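Local coordinates for putative lipase (Bacteroides thetaiotaomicron VPI-5482, PDB 3BZW), which is a putative lipase of the GDSL-like SGNH hydrolase family that probably cleaves lipid esters, perhaps acting as a lysophospholipase, at residues P183-Q188 with E193-Y198; A197-I202 with V213-A218; H22-K27 with V89-V94. All coordinates share one frame; numbering follows the deposited sequence.

Contact 1: P183-Q188 with E193-Y198; sequences PDESYQ and EYIDAY
Gln-188 and Tyr-194 touch where an Asx-turn loop, with a type I turn from Asp-184 to Tyr-187, leads into helix 195-210 at the second-subunit interface. The main side-chain contact is a CH-pi interaction. Gln-188 CG lies 3.5 Å from the centroid of the Tyr-194 ring, nearly straight above one face. That CG sits beside its own backbone N (chi1 -63°), and the extended chain beyond it carries the amide across the ring. Gln-188 NE2 reaches to 3.4 Å from Tyr-194 CE1. The amide is steeply inclined to the ring, with 69° between their planes, so the two do not stack flat. Near the plane of the same ring, Ser-186 O approaches the edge at CE2.

A second patch pairs Glu-185 with Ile-195. Ile-195 CG2 is 3.8 Å from Glu-185 CB. The carboxylate is held elsewhere, as Glu-185 OE1 accepts from Arg-171 N.

The backbones are joined through one water. It donates to Glu-185 O at 2.6 Å and to Tyr-187 O at 2.9 Å. It accepts from Ile-195 N at 2.8 Å. Nearby, Gln-188 CA makes a CA-H...O contact of 3.1 Å with Glu-193 O. Asp-184 OD1 shapes the loop by accepting from both Ser-186 N and Ser-186 OG, the former bond closing the Asx turn.

Tyr-194 OH is hydrogen-bonded to Glu-113 OE2 of the second subunit, and Arg-134 of that subunit makes a cation-pi contact with the ring. A leucine in place of Tyr-194 would probably leave that glutamate without its hydroxyl mate, that arginine without its ring and Gln-188 CG without an aromatic face. The two segments meet mainly through dispersion over one ring face, while a water satisfies three backbone groups that do not bond each other directly.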
loop_
_atom_site.group_PDB
_atom_site.type_symbol
_atom_site.label_atom_id
_atom_site.label_comp_id
_atom_site.label_asym_id
_atom_site.label_seq_id
_atom_site.Cartn_x
_atom_site.Cartn_y
_atom_site.Cartn_z
ATOM N N PRO A 183 -3.242 29.148 -19.148
ATOM C CA PRO A 183 -3.428 27.759 -19.580
ATOM C C PRO A 183 -4.512 27.095 -18.725
ATOM O O PRO A 183 -4.785 27.560 -17.611
ATOM C CB PRO A 183 -2.049 27.140 -19.345
ATOM C CG PRO A 183 -1.117 28.311 -19.571
ATOM C CD PRO A 183 -1.828 29.418 -18.831
ATOM N N ASP A 184 -5.134 26.029 -19.232
ATOM C CA ASP A 184 -6.177 25.349 -18.457
ATOM C C ASP A 184 -5.581 24.631 -17.251
ATOM O O ASP A 184 -4.354 24.556 -17.110
ATOM C CB ASP A 184 -6.997 24.370 -19.323
ATOM C CG ASP A 184 -6.178 23.211 -19.869
ATOM O OD1 ASP A 184 -5.375 22.620 -19.118
ATOM O OD2 ASP A 184 -6.355 22.874 -21.058
ATOM N N GLU A 185 -6.440 24.095 -16.386
ATOM C CA GLU A 185 -5.964 23.442 -15.173
ATOM C C GLU A 185 -5.236 22.110 -15.318
ATOM O O GLU A 185 -4.898 21.496 -14.313
ATOM C CB GLU A 185 -7.105 23.286 -14.161
ATOM C CG GLU A 185 -8.235 22.378 -14.610
ATOM C CD GLU A 185 -9.251 22.132 -13.510
ATOM O OE1 GLU A 185 -9.471 23.046 -12.684
ATOM O OE2 GLU A 185 -9.842 21.030 -13.484
ATOM N N SER A 186 -4.989 21.656 -16.542
ATOM C CA SER A 186 -4.250 20.406 -16.725
ATOM C C SER A 186 -2.759 20.730 -16.621
ATOM O O SER A 186 -1.915 19.835 -16.572
ATOM C CB SER A 186 -4.555 19.768 -18.091
ATOM O OG SER A 186 -4.002 20.516 -19.163
ATOM N N TYR A 187 -2.444 22.023 -16.572
ATOM C CA TYR A 187 -1.058 22.487 -16.478
ATOM C C TYR A 187 -0.695 23.018 -15.095
ATOM O O TYR A 187 -1.528 23.630 -14.425
ATOM C CB TYR A 187 -0.812 23.632 -17.458
ATOM C CG TYR A 187 -0.939 23.303 -18.920
ATOM C CD1 TYR A 187 0.149 22.818 -19.637
ATOM C CD2 TYR A 187 -2.135 23.533 -19.604
ATOM C CE1 TYR A 187 0.058 22.574 -21.009
ATOM C CE2 TYR A 187 -2.242 23.292 -20.970
ATOM C CZ TYR A 187 -1.136 22.814 -21.665
ATOM O OH TYR A 187 -1.228 22.581 -23.012
ATOM N N GLN A 188 0.550 22.800 -14.677
ATOM C CA GLN A 188 1.010 23.346 -13.405
ATOM C C GLN A 188 1.246 24.824 -13.708
ATOM O O GLN A 188 1.402 25.204 -14.877
ATOM C CB GLN A 188 2.346 22.722 -12.965
ATOM C CG GLN A 188 2.307 21.224 -12.693
ATOM C CD GLN A 188 3.594 20.705 -12.056
ATOM O OE1 GLN A 188 4.684 21.200 -12.336
ATOM N NE2 GLN A 188 3.466 19.692 -11.203
ATOM N N GLU A 193 2.950 23.961 -9.430
ATOM C CA GLU A 193 1.796 23.486 -8.677
ATOM C C GLU A 193 0.546 23.405 -9.546
ATOM O O GLU A 193 0.363 24.203 -10.469
ATOM C CB GLU A 193 1.518 24.428 -7.499
ATOM C CG GLU A 193 2.650 24.539 -6.485
ATOM C CD GLU A 193 2.668 23.402 -5.481
ATOM O OE1 GLU A 193 1.887 22.437 -5.637
ATOM O OE2 GLU A 193 3.472 23.476 -4.529
ATOM N N TYR A 194 -0.303 22.421 -9.266
ATOM C CA TYR A 194 -1.558 22.294 -9.990
ATOM C C TYR A 194 -2.564 23.072 -9.154
ATOM O O TYR A 194 -2.317 23.345 -7.979
ATOM C CB TYR A 194 -2.010 20.830 -10.088
ATOM C CG TYR A 194 -1.212 19.984 -11.057
ATOM C CD1 TYR A 194 -0.330 19.004 -10.598
ATOM C CD2 TYR A 194 -1.348 20.154 -12.439
ATOM C CE1 TYR A 194 0.396 18.213 -11.487
ATOM C CE2 TYR A 194 -0.625 19.364 -13.337
ATOM C CZ TYR A 194 0.245 18.396 -12.852
ATOM O OH TYR A 194 0.972 17.618 -13.730
ATOM N N ILE A 195 -3.692 23.433 -9.756
ATOM C CA ILE A 195 -4.735 24.167 -9.048
ATOM C C ILE A 195 -5.103 23.424 -7.758
ATOM O O ILE A 195 -5.510 24.039 -6.770
ATOM C CB ILE A 195 -5.995 24.330 -9.954
ATOM C CG1 ILE A 195 -7.090 25.110 -9.222
ATOM C CG2 ILE A 195 -6.515 22.966 -10.374
ATOM C CD1 ILE A 195 -6.733 26.559 -8.914
ATOM N N ASP A 196 -4.934 22.100 -7.780
ATOM C CA ASP A 196 -5.233 21.225 -6.639
ATOM C C ASP A 196 -4.676 21.734 -5.311
ATOM O O ASP A 196 -5.363 21.724 -4.291
ATOM C CB ASP A 196 -4.643 19.830 -6.873
ATOM C CG ASP A 196 -5.110 19.199 -8.164
ATOM O OD1 ASP A 196 -5.481 19.936 -9.100
ATOM O OD2 ASP A 196 -5.085 17.951 -8.242
ATOM N N ALA A 197 -3.412 22.145 -5.328
ATOM C CA ALA A 197 -2.745 22.628 -4.124
ATOM C C ALA A 197 -3.451 23.822 -3.498
ATOM O O ALA A 197 -3.497 23.954 -2.275
ATOM C CB ALA A 197 -1.302 22.994 -4.445
ATOM N N TYR A 198 -4.007 24.686 -4.340
ATOM C CA TYR A 198 -4.687 25.880 -3.865
ATOM C C TYR A 198 -6.085 25.569 -3.352
ATOM O O TYR A 198 -6.619 26.291 -2.522
ATOM C CB TYR A 198 -4.710 26.923 -4.984
ATOM C CG TYR A 198 -3.312 27.290 -5.427
ATOM C CD1 TYR A 198 -2.631 28.369 -4.849
ATOM C CD2 TYR A 198 -2.625 26.497 -6.348
ATOM C CE1 TYR A 198 -1.297 28.639 -5.172
ATOM C CE2 TYR A 198 -1.294 26.758 -6.678
ATOM C CZ TYR A 198 -0.636 27.824 -6.084
ATOM O OH TYR A 198 0.687 28.053 -6.384
HETATM O O HOH W 1 -3.574 22.891 -12.493
#

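Contact 2: A197-I202 with V213-A218; sequences AYVQAI and VIDFNA
Val-199 lays both of its methyl groups against the side chain of Asn-217, the two crossing at about a right angle. The contact belongs to the alpha/beta core of the SGNH hydrolase fold. Helix 195-210 runs in the crossover between the neighbouring parallel strands 162-166 and 213-214. Here it packs on the latter strand and on the start of helix 216-219. Val-199 CG1 is anti to the backbone N (chi1 171°), which places it 4.0 Å from Asn-217 CB.

One helical turn further on, Ile-202 meets Val-213. The branch methyl Ile-202 CG2 is 4.1 Å from Val-213 CG1. Both side chains also rest on Leu-165 of the adjacent strand.

Between these two pairs the chain turns at Asp-215, the centre of an inverse gamma turn closed by Phe-216 N to Ile-214 O at 2.7 Å. Asp-215 touches Val-199 only loosely. Its carboxylate is engaged elsewhere: OD1 is hydrogen-bonded to Thr-167 OG1, and OD2 forms a salt bridge with Lys-203. Thr-167 OG1 is also hydrogen-bonded to Asn-217 N, so one hydroxyl holds the Asp-215 carboxylate and the start of helix 216-219 together. Asn-207 of the second subunit packs on Val-199 and Asn-217. At the strand end, the other methyl of Val-213, CG2, rests 3.7 Å from the backbone oxygen Ile-202 O.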
loop_
_atom_site.group_PDB
_atom_site.type_symbol
_atom_site.label_atom_id
_atom_site.label_comp_id
_atom_site.label_asym_id
_atom_site.label_seq_id
_atom_site.Cartn_x
_atom_site.Cartn_y
_atom_site.Cartn_z
ATOM N N ALA A 197 -3.412 22.145 -5.328
ATOM C CA ALA A 197 -2.745 22.628 -4.124
ATOM C C ALA A 197 -3.451 23.822 -3.498
ATOM O O ALA A 197 -3.497 23.954 -2.275
ATOM C CB ALA A 197 -1.302 22.994 -4.445
ATOM N N TYR A 198 -4.007 24.686 -4.340
ATOM C CA TYR A 198 -4.687 25.880 -3.865
ATOM C C TYR A 198 -6.085 25.569 -3.352
ATOM O O TYR A 198 -6.619 26.291 -2.522
ATOM C CB TYR A 198 -4.710 26.923 -4.984
ATOM C CG TYR A 198 -3.312 27.290 -5.427
ATOM C CD1 TYR A 198 -2.631 28.369 -4.849
ATOM C CD2 TYR A 198 -2.625 26.497 -6.348
ATOM C CE1 TYR A 198 -1.297 28.639 -5.172
ATOM C CE2 TYR A 198 -1.294 26.758 -6.678
ATOM C CZ TYR A 198 -0.636 27.824 -6.084
ATOM O OH TYR A 198 0.687 28.053 -6.384
ATOM N N VAL A 199 -6.666 24.479 -3.840
ATOM C CA VAL A 199 -7.984 24.047 -3.401
ATOM C C VAL A 199 -7.822 23.338 -2.050
ATOM O O VAL A 199 -8.528 23.630 -1.081
ATOM C CB VAL A 199 -8.603 23.062 -4.427
ATOM C CG1 VAL A 199 -9.865 22.435 -3.864
ATOM C CG2 VAL A 199 -8.912 23.800 -5.723
ATOM N N GLN A 200 -6.863 22.420 -1.991
ATOM C CA GLN A 200 -6.618 21.652 -0.775
ATOM C C GLN A 200 -6.189 22.476 0.436
ATOM O O GLN A 200 -6.589 22.172 1.561
ATOM C CB GLN A 200 -5.599 20.548 -1.054
ATOM C CG GLN A 200 -6.095 19.486 -2.047
ATOM C CD GLN A 200 -7.423 18.859 -1.640
ATOM O OE1 GLN A 200 -7.602 18.440 -0.496
ATOM N NE2 GLN A 200 -8.360 18.785 -2.586
ATOM N N ALA A 201 -5.390 23.516 0.219
ATOM C CA ALA A 201 -4.932 24.358 1.325
ATOM C C ALA A 201 -6.126 24.996 2.034
ATOM O O ALA A 201 -6.133 25.142 3.258
ATOM C CB ALA A 201 -3.990 25.442 0.812
ATOM N N ILE A 202 -7.135 25.388 1.265
ATOM C CA ILE A 202 -8.314 25.991 1.860
ATOM C C ILE A 202 -9.060 24.934 2.677
ATOM O O ILE A 202 -9.462 25.185 3.817
ATOM C CB ILE A 202 -9.236 26.592 0.778
ATOM C CG1 ILE A 202 -8.540 27.792 0.121
ATOM C CG2 ILE A 202 -10.553 27.040 1.400
ATOM C CD1 ILE A 202 -9.279 28.356 -1.084
ATOM N N VAL A 213 -15.724 25.117 5.918
ATOM C CA VAL A 213 -15.349 25.246 4.519
ATOM C C VAL A 213 -16.352 24.479 3.673
ATOM O O VAL A 213 -16.666 23.333 3.973
ATOM C CB VAL A 213 -13.941 24.658 4.251
ATOM C CG1 VAL A 213 -13.610 24.748 2.754
ATOM C CG2 VAL A 213 -12.895 25.399 5.075
ATOM N N ILE A 214 -16.876 25.131 2.640
ATOM C CA ILE A 214 -17.799 24.490 1.717
ATOM C C ILE A 214 -16.933 24.186 0.494
ATOM O O ILE A 214 -16.374 25.095 -0.119
ATOM C CB ILE A 214 -18.967 25.431 1.334
ATOM C CG1 ILE A 214 -19.864 25.652 2.557
ATOM C CG2 ILE A 214 -19.776 24.836 0.182
ATOM C CD1 ILE A 214 -21.060 26.536 2.293
ATOM N N ASP A 215 -16.799 22.906 0.164
ATOM C CA ASP A 215 -15.963 22.497 -0.958
ATOM C C ASP A 215 -16.658 22.742 -2.291
ATOM O O ASP A 215 -17.036 21.804 -3.000
ATOM C CB ASP A 215 -15.582 21.021 -0.807
ATOM C CG ASP A 215 -14.427 20.618 -1.711
ATOM O OD1 ASP A 215 -13.831 21.505 -2.361
ATOM O OD2 ASP A 215 -14.111 19.413 -1.767
ATOM N N PHE A 216 -16.807 24.021 -2.613
ATOM C CA PHE A 216 -17.449 24.491 -3.833
ATOM C C PHE A 216 -16.854 23.826 -5.073
ATOM O O PHE A 216 -17.572 23.508 -6.026
ATOM C CB PHE A 216 -17.288 26.012 -3.917
ATOM C CG PHE A 216 -18.551 26.742 -4.277
ATOM C CD1 PHE A 216 -19.775 26.363 -3.727
ATOM C CD2 PHE A 216 -18.515 27.837 -5.135
ATOM C CE1 PHE A 216 -20.938 27.062 -4.024
ATOM C CE2 PHE A 216 -19.676 28.545 -5.440
ATOM C CZ PHE A 216 -20.890 28.157 -4.883
ATOM N N ASN A 217 -15.540 23.622 -5.048
ATOM C CA ASN A 217 -14.817 22.993 -6.148
ATOM C C ASN A 217 -15.498 21.697 -6.575
ATOM O O ASN A 217 -15.576 21.387 -7.767
ATOM C CB ASN A 217 -13.379 22.710 -5.713
ATOM C CG ASN A 217 -12.547 22.073 -6.809
ATOM O OD1 ASN A 217 -12.421 20.851 -6.877
ATOM N ND2 ASN A 217 -11.978 22.903 -7.681
ATOM N N ALA A 218 -16.003 20.945 -5.604
ATOM C CA ALA A 218 -16.674 19.692 -5.915
ATOM C C ALA A 218 -18.202 19.785 -5.984
ATOM O O ALA A 218 -18.799 19.349 -6.965
ATOM C CB ALA A 218 -16.275 18.621 -4.899
#

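Contact 3: H22-K27 with V89-V94; sequences HPWQGK and VDAILV
Apolar contact comes from Trp-24, whose six-membered ring meets Ala-91 and Leu-93. The far corner of the ring does the touching. Trp-24 CZ3 is 3.5 Å from Ala-91 CB, and Trp-24 CH2 is 3.9 Å from Leu-93 CD2. Both methyls approach the ring obliquely. The indole has CG beside its backbone N (chi1 -66°), which sends the ring out from the loop to strand 91-95. Its pyrrole nitrogen is satisfied further on, as Trp-24 NE1 donates to Leu-262 O near the C terminus.

Polar groups meet at Lys-27 and Asp-90, but by van der Waals contact. Asp-90 OD2 lies 3.6 Å from Lys-27 CA and 3.7 Å from Lys-27 CB. The opposite charges do not pair directly: Lys-27 NZ stays 5.3 Å from Asp-90 OD2, though some attraction is likely. Asp-90 OD2 instead accepts from Lys-28 N, one residue past Lys-27. That bond holds the carboxylate against the Lys-27 backbone.

Backbone bonds shape the loop through two overlapping turns. A type I turn is closed by Gln-25 N to His-22 O at 3.0 Å. A type II turn follows, closed by Lys-27 N to Trp-24 O at 3.1 Å. Gly-26 takes the positive phi (70°) that the second turn needs.

The loop leads into strand 28-33, the immediate neighbour of strand 91-95. Trp-24 also touches Val-29 and Gln-162, so it spans three adjacent strands at one end of the parallel sheet of an SGNH-type alpha/beta fold.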
loop_
_atom_site.group_PDB
_atom_site.type_symbol
_atom_site.label_atom_id
_atom_site.label_comp_id
_atom_site.label_asym_id
_atom_site.label_seq_id
_atom_site.Cartn_x
_atom_site.Cartn_y
_atom_site.Cartn_z
ATOM N N HIS A 22 -34.831 28.607 6.521
ATOM C CA HIS A 22 -33.430 28.717 6.140
ATOM C C HIS A 22 -32.740 29.727 7.056
ATOM O O HIS A 22 -33.162 30.876 7.150
ATOM C CB HIS A 22 -33.295 29.157 4.680
ATOM C CG HIS A 22 -31.901 29.032 4.154
ATOM N ND1 HIS A 22 -31.580 28.239 3.073
ATOM C CD2 HIS A 22 -30.733 29.549 4.602
ATOM C CE1 HIS A 22 -30.273 28.272 2.881
ATOM N NE2 HIS A 22 -29.735 29.058 3.796
ATOM N N PRO A 23 -31.667 29.303 7.745
ATOM C CA PRO A 23 -30.907 30.158 8.667
ATOM C C PRO A 23 -30.277 31.424 8.086
ATOM O O PRO A 23 -29.879 32.318 8.836
ATOM C CB PRO A 23 -29.862 29.202 9.248
ATOM C CG PRO A 23 -29.680 28.183 8.159
ATOM C CD PRO A 23 -31.093 27.947 7.695
ATOM N N TRP A 24 -30.180 31.507 6.761
ATOM C CA TRP A 24 -29.588 32.681 6.124
ATOM C C TRP A 24 -30.655 33.636 5.587
ATOM O O TRP A 24 -30.347 34.724 5.106
ATOM C CB TRP A 24 -28.637 32.250 4.994
ATOM C CG TRP A 24 -27.424 31.510 5.500
ATOM C CD1 TRP A 24 -27.411 30.323 6.168
ATOM C CD2 TRP A 24 -26.059 31.949 5.439
ATOM N NE1 TRP A 24 -26.126 29.994 6.535
ATOM C CE2 TRP A 24 -25.277 30.975 6.099
ATOM C CE3 TRP A 24 -25.421 33.071 4.893
ATOM C CZ2 TRP A 24 -23.888 31.091 6.231
ATOM C CZ3 TRP A 24 -24.036 33.185 5.024
ATOM C CH2 TRP A 24 -23.288 32.201 5.689
ATOM N N GLN A 25 -31.913 33.222 5.686
ATOM C CA GLN A 25 -33.035 34.026 5.219
ATOM C C GLN A 25 -33.030 35.426 5.829
ATOM O O GLN A 25 -32.980 35.571 7.046
ATOM C CB GLN A 25 -34.351 33.325 5.571
ATOM C CG GLN A 25 -35.603 34.156 5.331
ATOM C CD GLN A 25 -35.896 34.365 3.864
ATOM O OE1 GLN A 25 -36.075 33.404 3.115
ATOM N NE2 GLN A 25 -35.956 35.625 3.443
ATOM N N GLY A 26 -33.075 36.444 4.970
ATOM C CA GLY A 26 -33.106 37.827 5.423
ATOM C C GLY A 26 -31.845 38.385 6.058
ATOM O O GLY A 26 -31.850 39.510 6.551
ATOM N N LYS A 27 -30.760 37.618 6.043
ATOM C CA LYS A 27 -29.515 38.074 6.650
ATOM C C LYS A 27 -28.680 38.966 5.735
ATOM O O LYS A 27 -28.916 39.041 4.529
ATOM C CB LYS A 27 -28.679 36.871 7.091
ATOM C CG LYS A 27 -29.393 35.948 8.071
ATOM C CD LYS A 27 -29.850 36.685 9.322
ATOM C CE LYS A 27 -30.546 35.729 10.282
ATOM N NZ LYS A 27 -31.178 36.443 11.431
ATOM N N VAL A 89 -23.491 43.660 9.092
ATOM C CA VAL A 89 -23.170 42.315 8.614
ATOM C C VAL A 89 -23.438 41.183 9.607
ATOM O O VAL A 89 -23.155 41.304 10.802
ATOM C CB VAL A 89 -21.700 42.247 8.117
ATOM C CG1 VAL A 89 -20.738 42.245 9.295
ATOM C CG2 VAL A 89 -21.507 41.021 7.235
ATOM N N ASP A 90 -23.997 40.087 9.094
ATOM C CA ASP A 90 -24.325 38.911 9.901
ATOM C C ASP A 90 -23.398 37.736 9.625
ATOM O O ASP A 90 -23.074 36.967 10.526
ATOM C CB ASP A 90 -25.762 38.454 9.631
ATOM C CG ASP A 90 -26.782 39.492 10.016
ATOM O OD1 ASP A 90 -26.699 40.003 11.153
ATOM O OD2 ASP A 90 -27.668 39.790 9.187
ATOM N N ALA A 91 -22.991 37.584 8.372
ATOM C CA ALA A 91 -22.107 36.484 7.997
ATOM C C ALA A 91 -21.163 36.919 6.884
ATOM O O ALA A 91 -21.374 37.948 6.241
ATOM C CB ALA A 91 -22.931 35.279 7.554
ATOM N N ILE A 92 -20.128 36.121 6.659
ATOM C CA ILE A 92 -19.127 36.430 5.648
ATOM C C ILE A 92 -18.702 35.205 4.854
ATOM O O ILE A 92 -18.405 34.155 5.425
ATOM C CB ILE A 92 -17.863 37.023 6.305
ATOM C CG1 ILE A 92 -18.239 38.275 7.094
ATOM C CG2 ILE A 92 -16.809 37.346 5.242
ATOM C CD1 ILE A 92 -17.089 38.873 7.850
ATOM N N LEU A 93 -18.687 35.346 3.535
ATOM C CA LEU A 93 -18.252 34.272 2.653
ATOM C C LEU A 93 -16.957 34.713 1.981
ATOM O O LEU A 93 -16.853 35.845 1.493
ATOM C CB LEU A 93 -19.301 33.971 1.579
ATOM C CG LEU A 93 -20.666 33.436 2.011
ATOM C CD1 LEU A 93 -21.462 33.058 0.768
ATOM C CD2 LEU A 93 -20.500 32.222 2.913
ATOM N N VAL A 94 -15.969 33.825 1.969
ATOM C CA VAL A 94 -14.682 34.116 1.350
ATOM C C VAL A 94 -14.486 33.108 0.221
ATOM O O VAL A 94 -14.318 31.916 0.462
ATOM C CB VAL A 94 -13.534 33.986 2.369
ATOM C CG1 VAL A 94 -12.227 34.443 1.738
ATOM C CG2 VAL A 94 -13.851 34.815 3.617
#

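Overall arrangement
From the N terminus, contact 3 comes first. It links the loop before strand 28-33 to strand 91-95, closing a long excursion that holds strands 28-33 and 60-63 and helices 49-57 and 74-85. Contact 1 then closes a short loop in front of helix 195-210. Contact 2 begins on the segment where contact 1 ends, sharing Ala-197 and Tyr-198, and closes the turn from helix 195-210 into strand 213-214, the last leg of a beta-alpha-beta crossover. No contact nests inside another. Contacts 2 and 3 reach the same parallel sheet, their centres about 20 Å apart. Contacts 1 and 3 lie on opposite sides of the chain's centre. Contacts 1 and 2 both border the second subunit.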